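Long-range contact in Lin1840 protein (PDB 4ZOC), which probably hydrolyses terminal, non-reducing beta-D-glucosyl residues to release beta-D-glucose, consistent with a role in breaking down beta-1,2-glucan fragments: residues 86-98 with 122-136. The protein carries 2 engineered substitutions. Sequence-based numbering, arbitrary orientation.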
loop_
_atom_site.group_PDB
_atom_site.type_symbol
_atom_site.label_atom_id
_atom_site.label_comp_id
_atom_site.label_asym_id
_atom_site.label_seq_id
_atom_site.Cartn_x
_atom_site.Cartn_y
_atom_site.Cartn_z
ATOM N N LEU A 86 -9.066 29.233 31.247
ATOM C CA LEU A 86 -9.156 28.145 30.265
ATOM C C LEU A 86 -8.816 28.593 28.878
ATOM O O LEU A 86 -9.098 29.729 28.475
ATOM C CB LEU A 86 -10.578 27.588 30.231
ATOM C CG LEU A 86 -10.992 26.774 31.457
ATOM C CD1 LEU A 86 -12.456 26.698 31.545
ATOM C CD2 LEU A 86 -10.392 25.384 31.389
ATOM N N VAL A 87 -8.226 27.676 28.098
ATOM C CA VAL A 87 -8.092 27.931 26.649
ATOM C C VAL A 87 -9.105 27.042 25.912
ATOM O O VAL A 87 -9.302 25.895 26.313
ATOM C CB VAL A 87 -6.603 27.732 26.104
ATOM C CG1 VAL A 87 -6.051 26.343 26.461
ATOM C CG2 VAL A 87 -6.575 28.093 24.635
ATOM N N PHE A 88 -9.801 27.623 24.922
ATOM C CA PHE A 88 -10.926 27.006 24.190
ATOM C C PHE A 88 -10.486 26.703 22.775
ATOM O O PHE A 88 -10.051 27.603 22.021
ATOM C CB PHE A 88 -12.109 27.989 24.142
ATOM C CG PHE A 88 -12.857 28.112 25.460
ATOM C CD1 PHE A 88 -12.323 28.864 26.527
ATOM C CD2 PHE A 88 -14.051 27.422 25.647
ATOM C CE1 PHE A 88 -13.006 28.919 27.721
ATOM C CE2 PHE A 88 -14.768 27.499 26.835
ATOM C CZ PHE A 88 -14.224 28.233 27.891
ATOM N N MET A 89 -10.619 25.444 22.409
ATOM C CA MET A 89 -10.222 24.964 21.108
ATOM C C MET A 89 -11.390 24.304 20.377
ATOM O O MET A 89 -12.350 23.784 21.010
ATOM C CB MET A 89 -9.126 23.930 21.295
ATOM C CG MET A 89 -8.017 24.339 22.231
ATOM S SD MET A 89 -6.485 23.444 21.965
ATOM C CE MET A 89 -5.596 23.993 23.402
ATOM N N ALA A 90 -11.330 24.329 19.038
ATOM C CA ALA A 90 -12.464 23.767 18.286
ATOM C C ALA A 90 -12.020 23.307 16.915
ATOM O O ALA A 90 -10.964 23.715 16.423
ATOM C CB ALA A 90 -13.546 24.822 18.145
ATOM N N ASP A 91 -12.847 22.475 16.300
ATOM C CA ASP A 91 -12.612 22.044 14.910
ATOM C C ASP A 91 -13.248 23.019 13.921
ATOM O O ASP A 91 -14.434 22.894 13.649
ATOM C CB ASP A 91 -13.199 20.647 14.740
ATOM C CG ASP A 91 -12.330 19.600 15.459
ATOM O OD1 ASP A 91 -11.167 19.350 15.027
ATOM O OD2 ASP A 91 -12.802 19.053 16.393
ATOM N N VAL A 92 -12.457 24.007 13.466
ATOM C CA VAL A 92 -12.792 24.928 12.400
ATOM C C VAL A 92 -11.946 24.581 11.198
ATOM O O VAL A 92 -10.823 24.983 11.065
ATOM C CB VAL A 92 -12.735 26.412 12.884
ATOM C CG1 VAL A 92 -13.478 27.279 11.892
ATOM C CG2 VAL A 92 -13.222 26.418 14.337
ATOM N N ILE A 93 -12.525 23.747 10.333
ATOM C CA ILE A 93 -11.740 22.985 9.330
ATOM C C ILE A 93 -11.834 23.639 7.978
ATOM O O ILE A 93 -10.845 23.767 7.247
ATOM C CB ILE A 93 -12.218 21.525 9.254
ATOM C CG1 ILE A 93 -12.256 20.892 10.694
ATOM C CG2 ILE A 93 -11.421 20.731 8.198
ATOM C CD1 ILE A 93 -10.935 21.081 11.461
ATOM N N HIS A 94 -13.019 24.006 7.610
ATOM C CA HIS A 94 -13.241 24.727 6.328
ATOM C C HIS A 94 -14.387 25.675 6.490
ATOM O O HIS A 94 -15.269 25.819 5.603
ATOM C CB HIS A 94 -13.438 23.765 5.141
ATOM C CG HIS A 94 -14.568 22.792 5.315
ATOM N ND1 HIS A 94 -15.747 22.899 4.625
ATOM C CD2 HIS A 94 -14.667 21.655 6.025
ATOM C CE1 HIS A 94 -16.561 21.919 4.958
ATOM N NE2 HIS A 94 -15.938 21.160 5.831
ATOM N N GLY A 95 -14.331 26.401 7.594
ATOM C CA GLY A 95 -15.344 27.398 7.873
ATOM C C GLY A 95 -16.040 27.118 9.190
ATOM O O GLY A 95 -16.106 25.936 9.670
ATOM N N TYR A 96 -16.557 28.221 9.785
ATOM C CA TYR A 96 -17.270 28.166 11.002
ATOM C C TYR A 96 -18.761 28.052 10.742
ATOM O O TYR A 96 -19.306 26.932 10.651
ATOM C CB TYR A 96 -16.882 29.325 11.980
ATOM C CG TYR A 96 -17.432 29.103 13.362
ATOM C CD1 TYR A 96 -16.907 28.114 14.197
ATOM C CD2 TYR A 96 -18.430 29.899 13.887
ATOM C CE1 TYR A 96 -17.407 27.882 15.440
ATOM C CE2 TYR A 96 -18.926 29.694 15.140
ATOM C CZ TYR A 96 -18.435 28.639 15.935
ATOM O OH TYR A 96 -18.942 28.394 17.187
ATOM N N LYS A 97 -19.454 29.194 10.629
ATOM C CA LYS A 97 -20.881 29.224 10.214
ATOM C C LYS A 97 -21.016 29.450 8.731
ATOM O O LYS A 97 -21.909 28.810 8.094
ATOM C CB LYS A 97 -21.704 30.272 10.972
ATOM C CG LYS A 97 -21.818 29.889 12.410
ATOM C CD LYS A 97 -23.051 29.097 12.700
ATOM C CE LYS A 97 -22.985 28.636 14.151
ATOM N NZ LYS A 97 -23.986 27.508 14.273
ATOM N N THR A 98 -20.153 30.299 8.151
ATOM C CA THR A 98 -20.045 30.367 6.705
ATOM C C THR A 98 -19.117 29.239 6.239
ATOM O O THR A 98 -17.878 29.278 6.523
ATOM C CB THR A 98 -19.529 31.730 6.185
ATOM O OG1 THR A 98 -20.284 32.788 6.791
ATOM C CG2 THR A 98 -19.659 31.771 4.597
ATOM N N SER A 122 -13.021 32.183 8.731
ATOM C CA SER A 122 -13.223 31.161 9.719
ATOM C C SER A 122 -12.864 31.726 11.093
ATOM O O SER A 122 -13.609 31.555 12.046
ATOM C CB SER A 122 -12.305 30.009 9.411
ATOM O OG SER A 122 -12.735 29.299 8.218
ATOM N N ALA A 123 -11.690 32.357 11.168
ATOM C CA ALA A 123 -11.217 32.937 12.441
ATOM C C ALA A 123 -12.068 34.116 12.899
ATOM O O ALA A 123 -12.342 34.224 14.069
ATOM C CB ALA A 123 -9.768 33.354 12.368
ATOM N N LEU A 124 -12.509 34.948 11.962
ATOM C CA LEU A 124 -13.409 36.067 12.307
ATOM C C LEU A 124 -14.650 35.531 13.028
ATOM O O LEU A 124 -15.074 36.035 14.068
ATOM C CB LEU A 124 -13.789 36.794 10.964
ATOM C CG LEU A 124 -14.939 37.810 11.111
ATOM C CD1 LEU A 124 -14.418 39.071 11.771
ATOM C CD2 LEU A 124 -15.576 38.067 9.783
ATOM N N GLU A 125 -15.231 34.490 12.453
ATOM C CA GLU A 125 -16.429 33.875 13.013
ATOM C C GLU A 125 -16.221 33.053 14.273
ATOM O O GLU A 125 -16.987 33.180 15.231
ATOM C CB GLU A 125 -17.114 33.015 11.917
ATOM C CG GLU A 125 -17.633 33.859 10.739
ATOM C CD GLU A 125 -18.475 33.063 9.795
ATOM O OE1 GLU A 125 -18.369 31.807 9.805
ATOM O OE2 GLU A 125 -19.264 33.688 9.024
ATOM N N ALA A 126 -15.142 32.251 14.281
ATOM C CA ALA A 126 -14.858 31.348 15.363
ATOM C C ALA A 126 -14.503 32.180 16.595
ATOM O O ALA A 126 -14.978 31.851 17.699
ATOM C CB ALA A 126 -13.703 30.421 15.022
ATOM N N THR A 127 -13.737 33.255 16.413
ATOM C CA THR A 127 -13.433 34.126 17.584
ATOM C C THR A 127 -14.667 34.808 18.095
ATOM O O THR A 127 -14.771 35.060 19.290
ATOM C CB THR A 127 -12.309 35.122 17.261
ATOM O OG1 THR A 127 -12.664 35.961 16.137
ATOM C CG2 THR A 127 -10.993 34.377 16.967
ATOM N N ALA A 128 -15.572 35.188 17.189
ATOM C CA ALA A 128 -16.838 35.807 17.589
ATOM C C ALA A 128 -17.674 34.884 18.444
ATOM O O ALA A 128 -18.441 35.387 19.291
ATOM C CB ALA A 128 -17.601 36.300 16.369
ATOM N N ASP A 129 -17.448 33.553 18.337
ATOM C CA ASP A 129 -18.208 32.613 19.119
ATOM C C ASP A 129 -17.371 32.037 20.276
ATOM O O ASP A 129 -17.727 31.042 20.860
ATOM C CB ASP A 129 -18.789 31.520 18.194
ATOM C CG ASP A 129 -20.202 31.173 18.517
ATOM O OD1 ASP A 129 -20.869 31.930 19.265
ATOM O OD2 ASP A 129 -20.671 30.140 18.026
ATOM N N GLY A 130 -16.220 32.661 20.558
ATOM C CA GLY A 130 -15.447 32.396 21.744
ATOM C C GLY A 130 -14.291 31.402 21.671
ATOM O O GLY A 130 -13.747 31.046 22.677
ATOM N N HIS A 131 -13.963 30.937 20.481
ATOM C CA HIS A 131 -12.879 29.975 20.270
ATOM C C HIS A 131 -11.518 30.633 20.083
ATOM O O HIS A 131 -11.386 31.550 19.321
ATOM C CB HIS A 131 -13.185 29.126 19.030
ATOM C CG HIS A 131 -14.520 28.438 19.072
ATOM N ND1 HIS A 131 -14.822 27.422 19.956
ATOM C CD2 HIS A 131 -15.654 28.668 18.371
ATOM C CE1 HIS A 131 -16.065 27.032 19.775
ATOM N NE2 HIS A 131 -16.595 27.787 18.830
ATOM N N HIS A 132 -10.490 30.058 20.723
ATOM C CA HIS A 132 -9.117 30.589 20.714
ATOM C C HIS A 132 -8.209 29.864 19.745
ATOM O O HIS A 132 -7.256 30.461 19.276
ATOM C CB HIS A 132 -8.442 30.457 22.050
ATOM C CG HIS A 132 -9.258 31.054 23.165
ATOM N ND1 HIS A 132 -9.194 30.597 24.453
ATOM C CD2 HIS A 132 -10.151 32.071 23.163
ATOM C CE1 HIS A 132 -10.053 31.277 25.208
ATOM N NE2 HIS A 132 -10.624 32.199 24.463
ATOM N N VAL A 133 -8.436 28.571 19.548
ATOM C CA VAL A 133 -7.607 27.711 18.690
ATOM C C VAL A 133 -8.463 26.896 17.755
ATOM O O VAL A 133 -9.502 26.393 18.158
ATOM C CB VAL A 133 -6.849 26.623 19.586
ATOM C CG1 VAL A 133 -5.934 25.705 18.812
ATOM C CG2 VAL A 133 -6.056 27.271 20.674
ATOM N N THR A 134 -7.995 26.707 16.523
ATOM C CA THR A 134 -8.601 25.705 15.673
ATOM C C THR A 134 -7.660 24.573 15.347
ATOM O O THR A 134 -6.468 24.807 15.096
ATOM C CB THR A 134 -9.124 26.313 14.351
ATOM O OG1 THR A 134 -9.703 25.266 13.557
ATOM C CG2 THR A 134 -7.996 27.000 13.470
ATOM N N PHE A 135 -8.250 23.386 15.214
ATOM C CA PHE A 135 -7.530 22.168 14.855
ATOM C C PHE A 135 -7.402 22.061 13.325
ATOM O O PHE A 135 -8.016 21.167 12.678
ATOM C CB PHE A 135 -8.209 20.991 15.435
ATOM C CG PHE A 135 -8.314 20.989 16.992
ATOM C CD1 PHE A 135 -7.139 21.277 17.816
ATOM C CD2 PHE A 135 -9.534 20.683 17.618
ATOM C CE1 PHE A 135 -7.243 21.256 19.151
ATOM C CE2 PHE A 135 -9.594 20.575 18.994
ATOM C CZ PHE A 135 -8.437 20.854 19.738
ATOM N N SER A 136 -6.687 23.017 12.767
ATOM C CA SER A 136 -6.464 23.163 11.346
ATOM C C SER A 136 -5.211 24.010 11.157
ATOM O O SER A 136 -4.887 24.840 12.010
ATOM C CB SER A 136 -7.690 23.844 10.677
ATOM O OG SER A 136 -7.482 24.216 9.330
HETATM O O HOH W 1 -14.139 25.546 22.209
HETATM O O HOH W 2 -8.443 22.389 7.776
HETATM O O HOH W 3 -11.731 26.710 8.814
HETATM O O HOH W 4 -16.325 30.673 8.290
#
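Tyr96 lies across the last turn of helix 112-128, with Ala126 CA over the centre of one ring face, 4.0 Å from the ring centroid. Its CG stands anti to the backbone N (chi1 -169°), which carries the ring past Glu125 to the helix end. There the hydroxyl is gripped twice: Tyr96 OH donates to Asp129 OD2 (2.6 Å), on the anti side of the carboxylate, and accepts from His131 NE2 (2.9 Å), lying in the imidazole plane. The other nitrogen of that ring, His131 ND1, is hydrogen-bonded to a water, and this water donates to Met89 O, while Ala90 CB sits over one imidazole face. Asp129 OD1 is held by Ala66 N.

Glu125, its chain extended beyond CG, spends its carboxylate on the turn at 97-98. Glu125 OE1 takes Thr98 N almost straight (173°) on its syn lone pair, as well as Lys97 N and a water shared with Tyr96 N and Thr98 O; Glu125 OE2 accepts from Thr98 OG1 (2.6 Å) and from Leu359 N. With every one of these partners a donor, the carboxylate is probably kept ionised.

Between the strands, Phe88 O accepts from both His132 N and Val133 N, Ala90 N donates to Val133 O (2.9 Å), and Phe135 N donates to Ala90 O. Beyond them Thr134 OG1 gives its proton to Val92 O (2.7 Å). Met89 SD makes an oblique Met-aromatic contact with the Phe135 ring. Gly130 O, buried here, finds no partner.

A Schellman motif with Gly130 at C-prime turns the chain from helix into strand 133-134, completing the right-handed beta-alpha-beta crossover between adjacent parallel strands typical of the TIM barrel of glycoside hydrolase family 3.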